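Alr4995 protein (Nostoc sp., PDB 6LRF) acts as a bifunctional arginine dihydrolase and ornithine cyclodeaminase, and so probably converts arginine by way of ornithine to proline. Local coordinates at residues 630-635 against 650-655; 493-498 against 524-529. All coordinates share one frame; numbering follows the deposited sequence.

Interaction 1: residues 630-635 against 650-655; sequences ILMLSS and VKMVCV
Met632 lies across the paired strand, over Met652 and Cys654. Segments 630-635 and 650-655 lie on strands 629-633 and 651-656, the two strands of a beta-alpha-beta unit in a Rossmann fold, joined by helix 637-645. They run parallel, their axes 4.8 Å apart at closest approach and 10° from true alignment. Five backbone bonds tie them together, and the donors alternate between the two strands, the parallel pattern. Ile630 binds Lys651 and Val653, Met632 binds Val653 and Val655, and Ser634 binds Val655.

Met632 is a selenomethionine. Its CB sits 3.5 Å from the carbonyl O of Val653. CG and SE carry the chain on without meeting the other strand closely. The bend at chi3 (-60°) then brings CE back over segment 650-655. CE rests 3.7 Å from CB of Met652 and 3.9 Å from CB of Cys654, close to the O of Val653 as well. This methyl therefore bridges two residues of the same sheet face. Ile630 and Met652 lie side by side on that face, pointing the same way, with CD1 of Ile630 3.9 Å from SE of Met652.

The other face holds Leu631, Leu633, Val653 and Val655. Here CD1 of Leu631 touches CB of Val653 at 3.6 Å. Val493 of the next strand and helix 680-694 add to the apolar layer on this face. Segment 630-635 leaves its strand at Ser634. Its N still reaches the O of Val655 at 2.7 Å, but the N-H...O angle is only 144°, less straight than in the other four bonds.

Interaction 2: residues 493-498 against 524-529; sequences VTAGPV and NAIAVH
CB of Pro497 lies over one face of the His529 ring. It is 4.3 Å from the ring centroid and 22° off the normal, a CH-pi contact. The carbon sits toward the rim, nearest CD2. ND1 of His529 is hydrogen-bonded to OG of Ser539, which would restrain the rotation of the ring beneath the proline. The ring also meets those of His501 and His557.

The proline ring turns another corner to the helix. Its CG meets CB of Ala525 at 3.5 Å, one turn before His529. Pro497 thus spans two residues that lie four apart on the same side of helix 524-529.

Both segments belong to the Rossmann-fold domain. Segment 493-498 is the end of strand 491-495 and the loop after it, and helix 524-536 follows the next strand of the parallel sheet. In Rossmann folds the loop after the first strand often borders the dinucleotide site, though this structure is unliganded.

Ile526 reaches back beneath the loop. Its chi1 of 175° puts CG1 anti to the backbone N. The chi2 of 132°, away from a staggered position, then sets CD1 against Ala495 and Gly496. CD1 lies 3.5 Å from CB of Ala495 and only 3.2 Å from O of Gly496, a tight fit. CG2 comes to 3.6 Å from O of Ala495. An alanine here would have neither branch, and is likely to open a gap beneath Ala495 and Gly496. No hydrogen bond crosses between the segments, and CB of Ile526 stands 4.4 Å from CD of Pro497.

Overall arrangement
Interactions 1 and 2 both reach the same parallel sheet, their centres about 14 Å apart. Strands 491-495 and 629-633 are neighbours there. Interaction 2 is completed first along the chain, and interaction 1 follows. They meet mainly at Thr494. Its N is 2.9 Å from O of Leu631, and its OG1 is 2.8 Å from OG of Ser635, each a probable hydrogen bond. Thus the loop end of 630-635 sits beside the loop end of 493-498. Interaction 1 joins two strands of the sheet, while interaction 2 joins a strand end to a helix. Loops at such strand ends are consistent with a cofactor pocket, but no ligand is bound.

Interaction 1: residues 630-635 against 650-655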
ATOM      1  N   ILE B 630     -26.233   2.045  -7.060  1.00 27.45           N
ATOM      2  CA  ILE B 630     -25.190   1.630  -7.972  1.00 22.09           C
ATOM      3  C   ILE B 630     -24.156   0.868  -7.159  1.00 27.00           C
ATOM      4  O   ILE B 630     -23.634   1.374  -6.173  1.00 25.93           O
ATOM      5  CB  ILE B 630     -24.555   2.833  -8.682  1.00 31.07           C
ATOM      6  CG1 ILE B 630     -25.640   3.636  -9.410  1.00 25.86           C
ATOM      7  CG2 ILE B 630     -23.454   2.378  -9.635  1.00 27.26           C
ATOM      8  CD1 ILE B 630     -25.112   4.847 -10.098  1.00 30.09           C
ATOM      9  N   LEU B 631     -23.913  -0.375  -7.558  1.00 23.63           N
ATOM     10  CA  LEU B 631     -22.925  -1.242  -6.943  1.00 22.66           C
ATOM     11  C   LEU B 631     -21.647  -1.239  -7.793  1.00 23.89           C
ATOM     12  O   LEU B 631     -21.631  -1.737  -8.921  1.00 23.76           O
ATOM     13  CB  LEU B 631     -23.491  -2.655  -6.818  1.00 25.89           C
ATOM     14  CG  LEU B 631     -22.900  -3.600  -5.786  1.00 33.08           C
ATOM     15  CD1 LEU B 631     -22.991  -2.966  -4.409  1.00 35.65           C
ATOM     16  CD2 LEU B 631     -23.678  -4.917  -5.815  1.00 30.95           C
HETATM   17  N   MSE B 632     -20.577  -0.662  -7.270  1.00 23.64           N
HETATM   18  CA  MSE B 632     -19.366  -0.509  -8.061  1.00 26.55           C
HETATM   19  C   MSE B 632     -18.316  -1.523  -7.612  1.00 28.80           C
HETATM   20  O   MSE B 632     -17.673  -1.373  -6.570  1.00 25.60           O
HETATM   21  CB  MSE B 632     -18.848   0.924  -7.971  1.00 27.39           C
HETATM   22  CG  MSE B 632     -19.651   1.919  -8.817  1.00 27.88           C
HETATM   23 SE   MSE B 632     -19.437   3.787  -8.236  0.58 37.31          SE
HETATM   24  CE  MSE B 632     -20.120   3.636  -6.422  1.00 32.98           C
ATOM     25  N   LEU B 633     -18.167  -2.570  -8.412  1.00 23.41           N
ATOM     26  CA  LEU B 633     -17.357  -3.709  -8.013  1.00 25.95           C
ATOM     27  C   LEU B 633     -16.012  -3.672  -8.738  1.00 31.17           C
ATOM     28  O   LEU B 633     -15.867  -4.185  -9.866  1.00 25.22           O
ATOM     29  CB  LEU B 633     -18.110  -5.013  -8.287  1.00 24.54           C
ATOM     30  CG  LEU B 633     -19.496  -5.147  -7.637  1.00 22.75           C
ATOM     31  CD1 LEU B 633     -20.252  -6.349  -8.223  1.00 22.12           C
ATOM     32  CD2 LEU B 633     -19.403  -5.257  -6.119  1.00 23.80           C
ATOM     33  N   SER B 634     -15.044  -3.074  -8.039  1.00 31.83           N
ATOM     34  CA  SER B 634     -13.695  -2.733  -8.518  1.00 34.61           C
ATOM     35  C   SER B 634     -13.589  -2.553 -10.027  1.00 30.67           C
ATOM     36  O   SER B 634     -12.974  -3.365 -10.715  1.00 28.44           O
ATOM     37  CB  SER B 634     -12.670  -3.779  -8.043  1.00 39.33           C
ATOM     38  OG  SER B 634     -12.964  -5.068  -8.529  1.00 43.81           O
ATOM     39  N   SER B 635     -14.179  -1.471 -10.532  1.00 28.98           N
ATOM     40  CA  SER B 635     -14.161  -1.207 -11.966  1.00 31.34           C
ATOM     41  C   SER B 635     -13.569   0.155 -12.318  1.00 35.76           C
ATOM     42  O   SER B 635     -13.751   0.635 -13.442  1.00 41.98           O
ATOM     43  CB  SER B 635     -15.578  -1.332 -12.545  1.00 32.04           C
ATOM     44  OG  SER B 635     -16.523  -0.686 -11.704  1.00 35.27           O
ATOM     45  N   VAL B 650     -28.888   8.793  -5.017  1.00 27.49           N
ATOM     46  CA  VAL B 650     -28.593   7.432  -5.456  1.00 27.36           C
ATOM     47  C   VAL B 650     -27.569   6.840  -4.503  1.00 28.68           C
ATOM     48  O   VAL B 650     -26.512   7.429  -4.271  1.00 29.34           O
ATOM     49  CB  VAL B 650     -28.059   7.388  -6.899  1.00 26.13           C
ATOM     50  CG1 VAL B 650     -27.779   5.934  -7.333  1.00 28.85           C
ATOM     51  CG2 VAL B 650     -29.056   8.046  -7.842  1.00 24.12           C
ATOM     52  N   LYS B 651     -27.898   5.695  -3.918  1.00 23.99           N
ATOM     53  CA  LYS B 651     -26.970   5.015  -3.022  1.00 31.53           C
ATOM     54  C   LYS B 651     -25.795   4.449  -3.824  1.00 29.92           C
ATOM     55  O   LYS B 651     -25.980   3.737  -4.804  1.00 27.96           O
ATOM     56  CB  LYS B 651     -27.688   3.915  -2.239  1.00 33.35           C
ATOM     57  CG  LYS B 651     -28.856   4.439  -1.414  1.00 37.52           C
ATOM     58  CD  LYS B 651     -29.667   3.310  -0.798  1.00 44.97           C
ATOM     59  CE  LYS B 651     -30.609   3.821   0.270  1.00 44.16           C
ATOM     60  NZ  LYS B 651     -31.211   2.661   0.982  1.00 60.94           N
HETATM   61  N   MSE B 652     -24.589   4.822  -3.416  1.00 31.59           N
HETATM   62  CA  MSE B 652     -23.367   4.432  -4.096  1.00 31.07           C
HETATM   63  C   MSE B 652     -22.573   3.491  -3.204  1.00 28.09           C
HETATM   64  O   MSE B 652     -22.196   3.854  -2.098  1.00 29.68           O
HETATM   65  CB  MSE B 652     -22.540   5.669  -4.433  1.00 32.97           C
HETATM   66  CG  MSE B 652     -23.377   6.803  -4.969  1.00 34.03           C
HETATM   67 SE   MSE B 652     -23.790   6.510  -6.827  0.42 41.98          SE
HETATM   68  CE  MSE B 652     -22.147   7.286  -7.550  1.00 31.58           C
ATOM     69  N   VAL B 653     -22.343   2.275  -3.675  1.00 25.37           N
ATOM     70  CA  VAL B 653     -21.526   1.329  -2.942  1.00 25.12           C
ATOM     71  C   VAL B 653     -20.281   1.016  -3.764  1.00 28.47           C
ATOM     72  O   VAL B 653     -20.367   0.528  -4.889  1.00 29.69           O
ATOM     73  CB  VAL B 653     -22.296   0.037  -2.621  1.00 27.95           C
ATOM     74  CG1 VAL B 653     -21.436  -0.885  -1.773  1.00 24.86           C
ATOM     75  CG2 VAL B 653     -23.592   0.373  -1.904  1.00 26.20           C
ATOM     76  N   CYS B 654     -19.127   1.323  -3.197  1.00 23.59           N
ATOM     77  CA  CYS B 654     -17.872   1.251  -3.928  1.00 31.35           C
ATOM     78  C   CYS B 654     -16.913   0.259  -3.285  1.00 34.14           C
ATOM     79  O   CYS B 654     -16.459   0.465  -2.159  1.00 35.21           O
ATOM     80  CB  CYS B 654     -17.221   2.629  -4.001  1.00 29.77           C
ATOM     81  SG  CYS B 654     -15.818   2.696  -5.147  1.00 59.25           S
ATOM     82  N   VAL B 655     -16.608  -0.823  -3.997  1.00 31.36           N
ATOM     83  CA  VAL B 655     -15.700  -1.835  -3.475  1.00 25.84           C
ATOM     84  C   VAL B 655     -14.474  -1.936  -4.359  1.00 36.25           C
ATOM     85  O   VAL B 655     -14.589  -2.080  -5.578  1.00 31.00           O
ATOM     86  CB  VAL B 655     -16.389  -3.209  -3.378  1.00 32.39           C
ATOM     87  CG1 VAL B 655     -15.518  -4.179  -2.605  1.00 28.52           C
ATOM     88  CG2 VAL B 655     -17.758  -3.071  -2.709  1.00 26.41           C
TER

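Interaction 2: residues 493-498 against 524-529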
ATOM      1  N   VAL B 493     -25.130  -2.320 -11.651  1.00 19.96           N
ATOM      2  CA  VAL B 493     -23.820  -2.797 -11.250  1.00 20.09           C
ATOM      3  C   VAL B 493     -22.785  -2.403 -12.293  1.00 19.31           C
ATOM      4  O   VAL B 493     -23.029  -2.512 -13.497  1.00 20.88           O
ATOM      5  CB  VAL B 493     -23.834  -4.333 -11.048  1.00 23.04           C
ATOM      6  CG1 VAL B 493     -22.447  -4.850 -10.812  1.00 22.93           C
ATOM      7  CG2 VAL B 493     -24.732  -4.694  -9.863  1.00 23.44           C
ATOM      8  N   THR B 494     -21.644  -1.906 -11.830  1.00 22.98           N
ATOM      9  CA  THR B 494     -20.470  -1.758 -12.682  1.00 21.62           C
ATOM     10  C   THR B 494     -19.471  -2.804 -12.209  1.00 24.08           C
ATOM     11  O   THR B 494     -19.389  -3.088 -11.018  1.00 26.46           O
ATOM     12  CB  THR B 494     -19.850  -0.342 -12.606  1.00 25.50           C
ATOM     13  OG1 THR B 494     -19.228  -0.165 -11.327  1.00 27.36           O
ATOM     14  CG2 THR B 494     -20.923   0.709 -12.757  1.00 23.84           C
ATOM     15  N   ALA B 495     -18.724  -3.413 -13.113  1.00 19.53           N
ATOM     16  CA  ALA B 495     -17.847  -4.487 -12.667  1.00 21.81           C
ATOM     17  C   ALA B 495     -16.604  -4.587 -13.533  1.00 23.03           C
ATOM     18  O   ALA B 495     -16.691  -4.417 -14.737  1.00 22.90           O
ATOM     19  CB  ALA B 495     -18.608  -5.814 -12.667  1.00 22.34           C
ATOM     20  N   GLY B 496     -15.460  -4.870 -12.918  1.00 23.24           N
ATOM     21  CA  GLY B 496     -14.225  -5.076 -13.653  1.00 24.80           C
ATOM     22  C   GLY B 496     -13.711  -6.494 -13.478  1.00 23.77           C
ATOM     23  O   GLY B 496     -14.230  -7.242 -12.643  1.00 23.04           O
ATOM     24  N   PRO B 497     -12.675  -6.869 -14.249  1.00 27.14           N
ATOM     25  CA  PRO B 497     -12.145  -8.249 -14.303  1.00 28.46           C
ATOM     26  C   PRO B 497     -11.750  -8.818 -12.943  1.00 25.62           C
ATOM     27  O   PRO B 497     -11.865 -10.021 -12.740  1.00 27.21           O
ATOM     28  CB  PRO B 497     -10.906  -8.120 -15.197  1.00 29.22           C
ATOM     29  CG  PRO B 497     -11.143  -6.925 -16.003  1.00 26.57           C
ATOM     30  CD  PRO B 497     -11.930  -5.968 -15.142  1.00 27.15           C
ATOM     31  N   VAL B 498     -11.323  -7.968 -12.015  1.00 25.80           N
ATOM     32  CA  VAL B 498     -10.943  -8.439 -10.687  1.00 25.81           C
ATOM     33  C   VAL B 498     -12.105  -9.159  -9.991  1.00 26.65           C
ATOM     34  O   VAL B 498     -11.895  -9.992  -9.103  1.00 26.64           O
ATOM     35  CB  VAL B 498     -10.408  -7.265  -9.840  1.00 25.43           C
ATOM     36  CG1 VAL B 498     -10.272  -7.650  -8.391  1.00 33.50           C
ATOM     37  CG2 VAL B 498      -9.061  -6.842 -10.390  1.00 32.39           C
ATOM     38  N   ASN B 524     -14.637  -4.257 -22.033  1.00 18.83           N
ATOM     39  CA  ASN B 524     -14.359  -5.437 -22.840  1.00 20.68           C
ATOM     40  C   ASN B 524     -13.849  -6.569 -21.948  1.00 23.06           C
ATOM     41  O   ASN B 524     -14.287  -7.711 -22.050  1.00 17.65           O
ATOM     42  CB  ASN B 524     -13.322  -5.096 -23.916  1.00 20.17           C
ATOM     43  CG  ASN B 524     -13.229  -6.156 -25.000  1.00 22.95           C
ATOM     44  OD1 ASN B 524     -14.195  -6.384 -25.748  1.00 19.54           O
ATOM     45  ND2 ASN B 524     -12.056  -6.784 -25.120  1.00 18.06           N
ATOM     46  N   ALA B 525     -12.952  -6.201 -21.033  1.00 20.42           N
ATOM     47  CA  ALA B 525     -12.162  -7.161 -20.284  1.00 25.63           C
ATOM     48  C   ALA B 525     -12.994  -8.036 -19.334  1.00 22.64           C
ATOM     49  O   ALA B 525     -12.766  -9.246 -19.269  1.00 23.54           O
ATOM     50  CB  ALA B 525     -11.053  -6.426 -19.512  1.00 26.16           C
ATOM     51  N   ILE B 526     -13.957  -7.462 -18.616  1.00 22.58           N
ATOM     52  CA  ILE B 526     -14.741  -8.281 -17.693  1.00 23.07           C
ATOM     53  C   ILE B 526     -15.550  -9.348 -18.448  1.00 20.71           C
ATOM     54  O   ILE B 526     -15.678 -10.471 -17.989  1.00 21.93           O
ATOM     55  CB  ILE B 526     -15.700  -7.455 -16.815  1.00 24.75           C
ATOM     56  CG1 ILE B 526     -16.557  -8.414 -15.977  1.00 28.09           C
ATOM     57  CG2 ILE B 526     -16.615  -6.574 -17.661  1.00 22.78           C
ATOM     58  CD1 ILE B 526     -16.625  -8.056 -14.544  1.00 27.62           C
ATOM     59  N   ALA B 527     -16.063  -8.999 -19.617  1.00 20.04           N
ATOM     60  CA  ALA B 527     -16.797  -9.952 -20.431  1.00 21.13           C
ATOM     61  C   ALA B 527     -15.883 -11.058 -20.946  1.00 23.51           C
ATOM     62  O   ALA B 527     -16.254 -12.224 -20.899  1.00 21.38           O
ATOM     63  CB  ALA B 527     -17.481  -9.252 -21.599  1.00 22.54           C
ATOM     64  N   VAL B 528     -14.694 -10.712 -21.440  1.00 18.08           N
ATOM     65  CA  VAL B 528     -13.811 -11.770 -21.931  1.00 19.44           C
ATOM     66  C   VAL B 528     -13.367 -12.697 -20.789  1.00 22.00           C
ATOM     67  O   VAL B 528     -13.354 -13.908 -20.954  1.00 20.16           O
ATOM     68  CB  VAL B 528     -12.548 -11.233 -22.640  1.00 19.34           C
ATOM     69  CG1 VAL B 528     -11.680 -12.399 -23.114  1.00 20.56           C
ATOM     70  CG2 VAL B 528     -12.920 -10.355 -23.837  1.00 17.24           C
ATOM     71  N   HIS B 529     -12.999 -12.132 -19.641  1.00 18.10           N
ATOM     72  CA  HIS B 529     -12.544 -12.941 -18.513  1.00 18.34           C
ATOM     73  C   HIS B 529     -13.652 -13.831 -17.962  1.00 21.53           C
ATOM     74  O   HIS B 529     -13.404 -14.975 -17.594  1.00 19.52           O
ATOM     75  CB  HIS B 529     -11.996 -12.046 -17.394  1.00 22.60           C
ATOM     76  CG  HIS B 529     -10.636 -11.504 -17.682  1.00 24.58           C
ATOM     77  ND1 HIS B 529      -9.485 -12.118 -17.238  1.00 32.69           N
ATOM     78  CD2 HIS B 529     -10.238 -10.429 -18.402  1.00 25.39           C
ATOM     79  CE1 HIS B 529      -8.436 -11.427 -17.651  1.00 34.07           C
ATOM     80  NE2 HIS B 529      -8.867 -10.401 -18.366  1.00 26.17           N
TER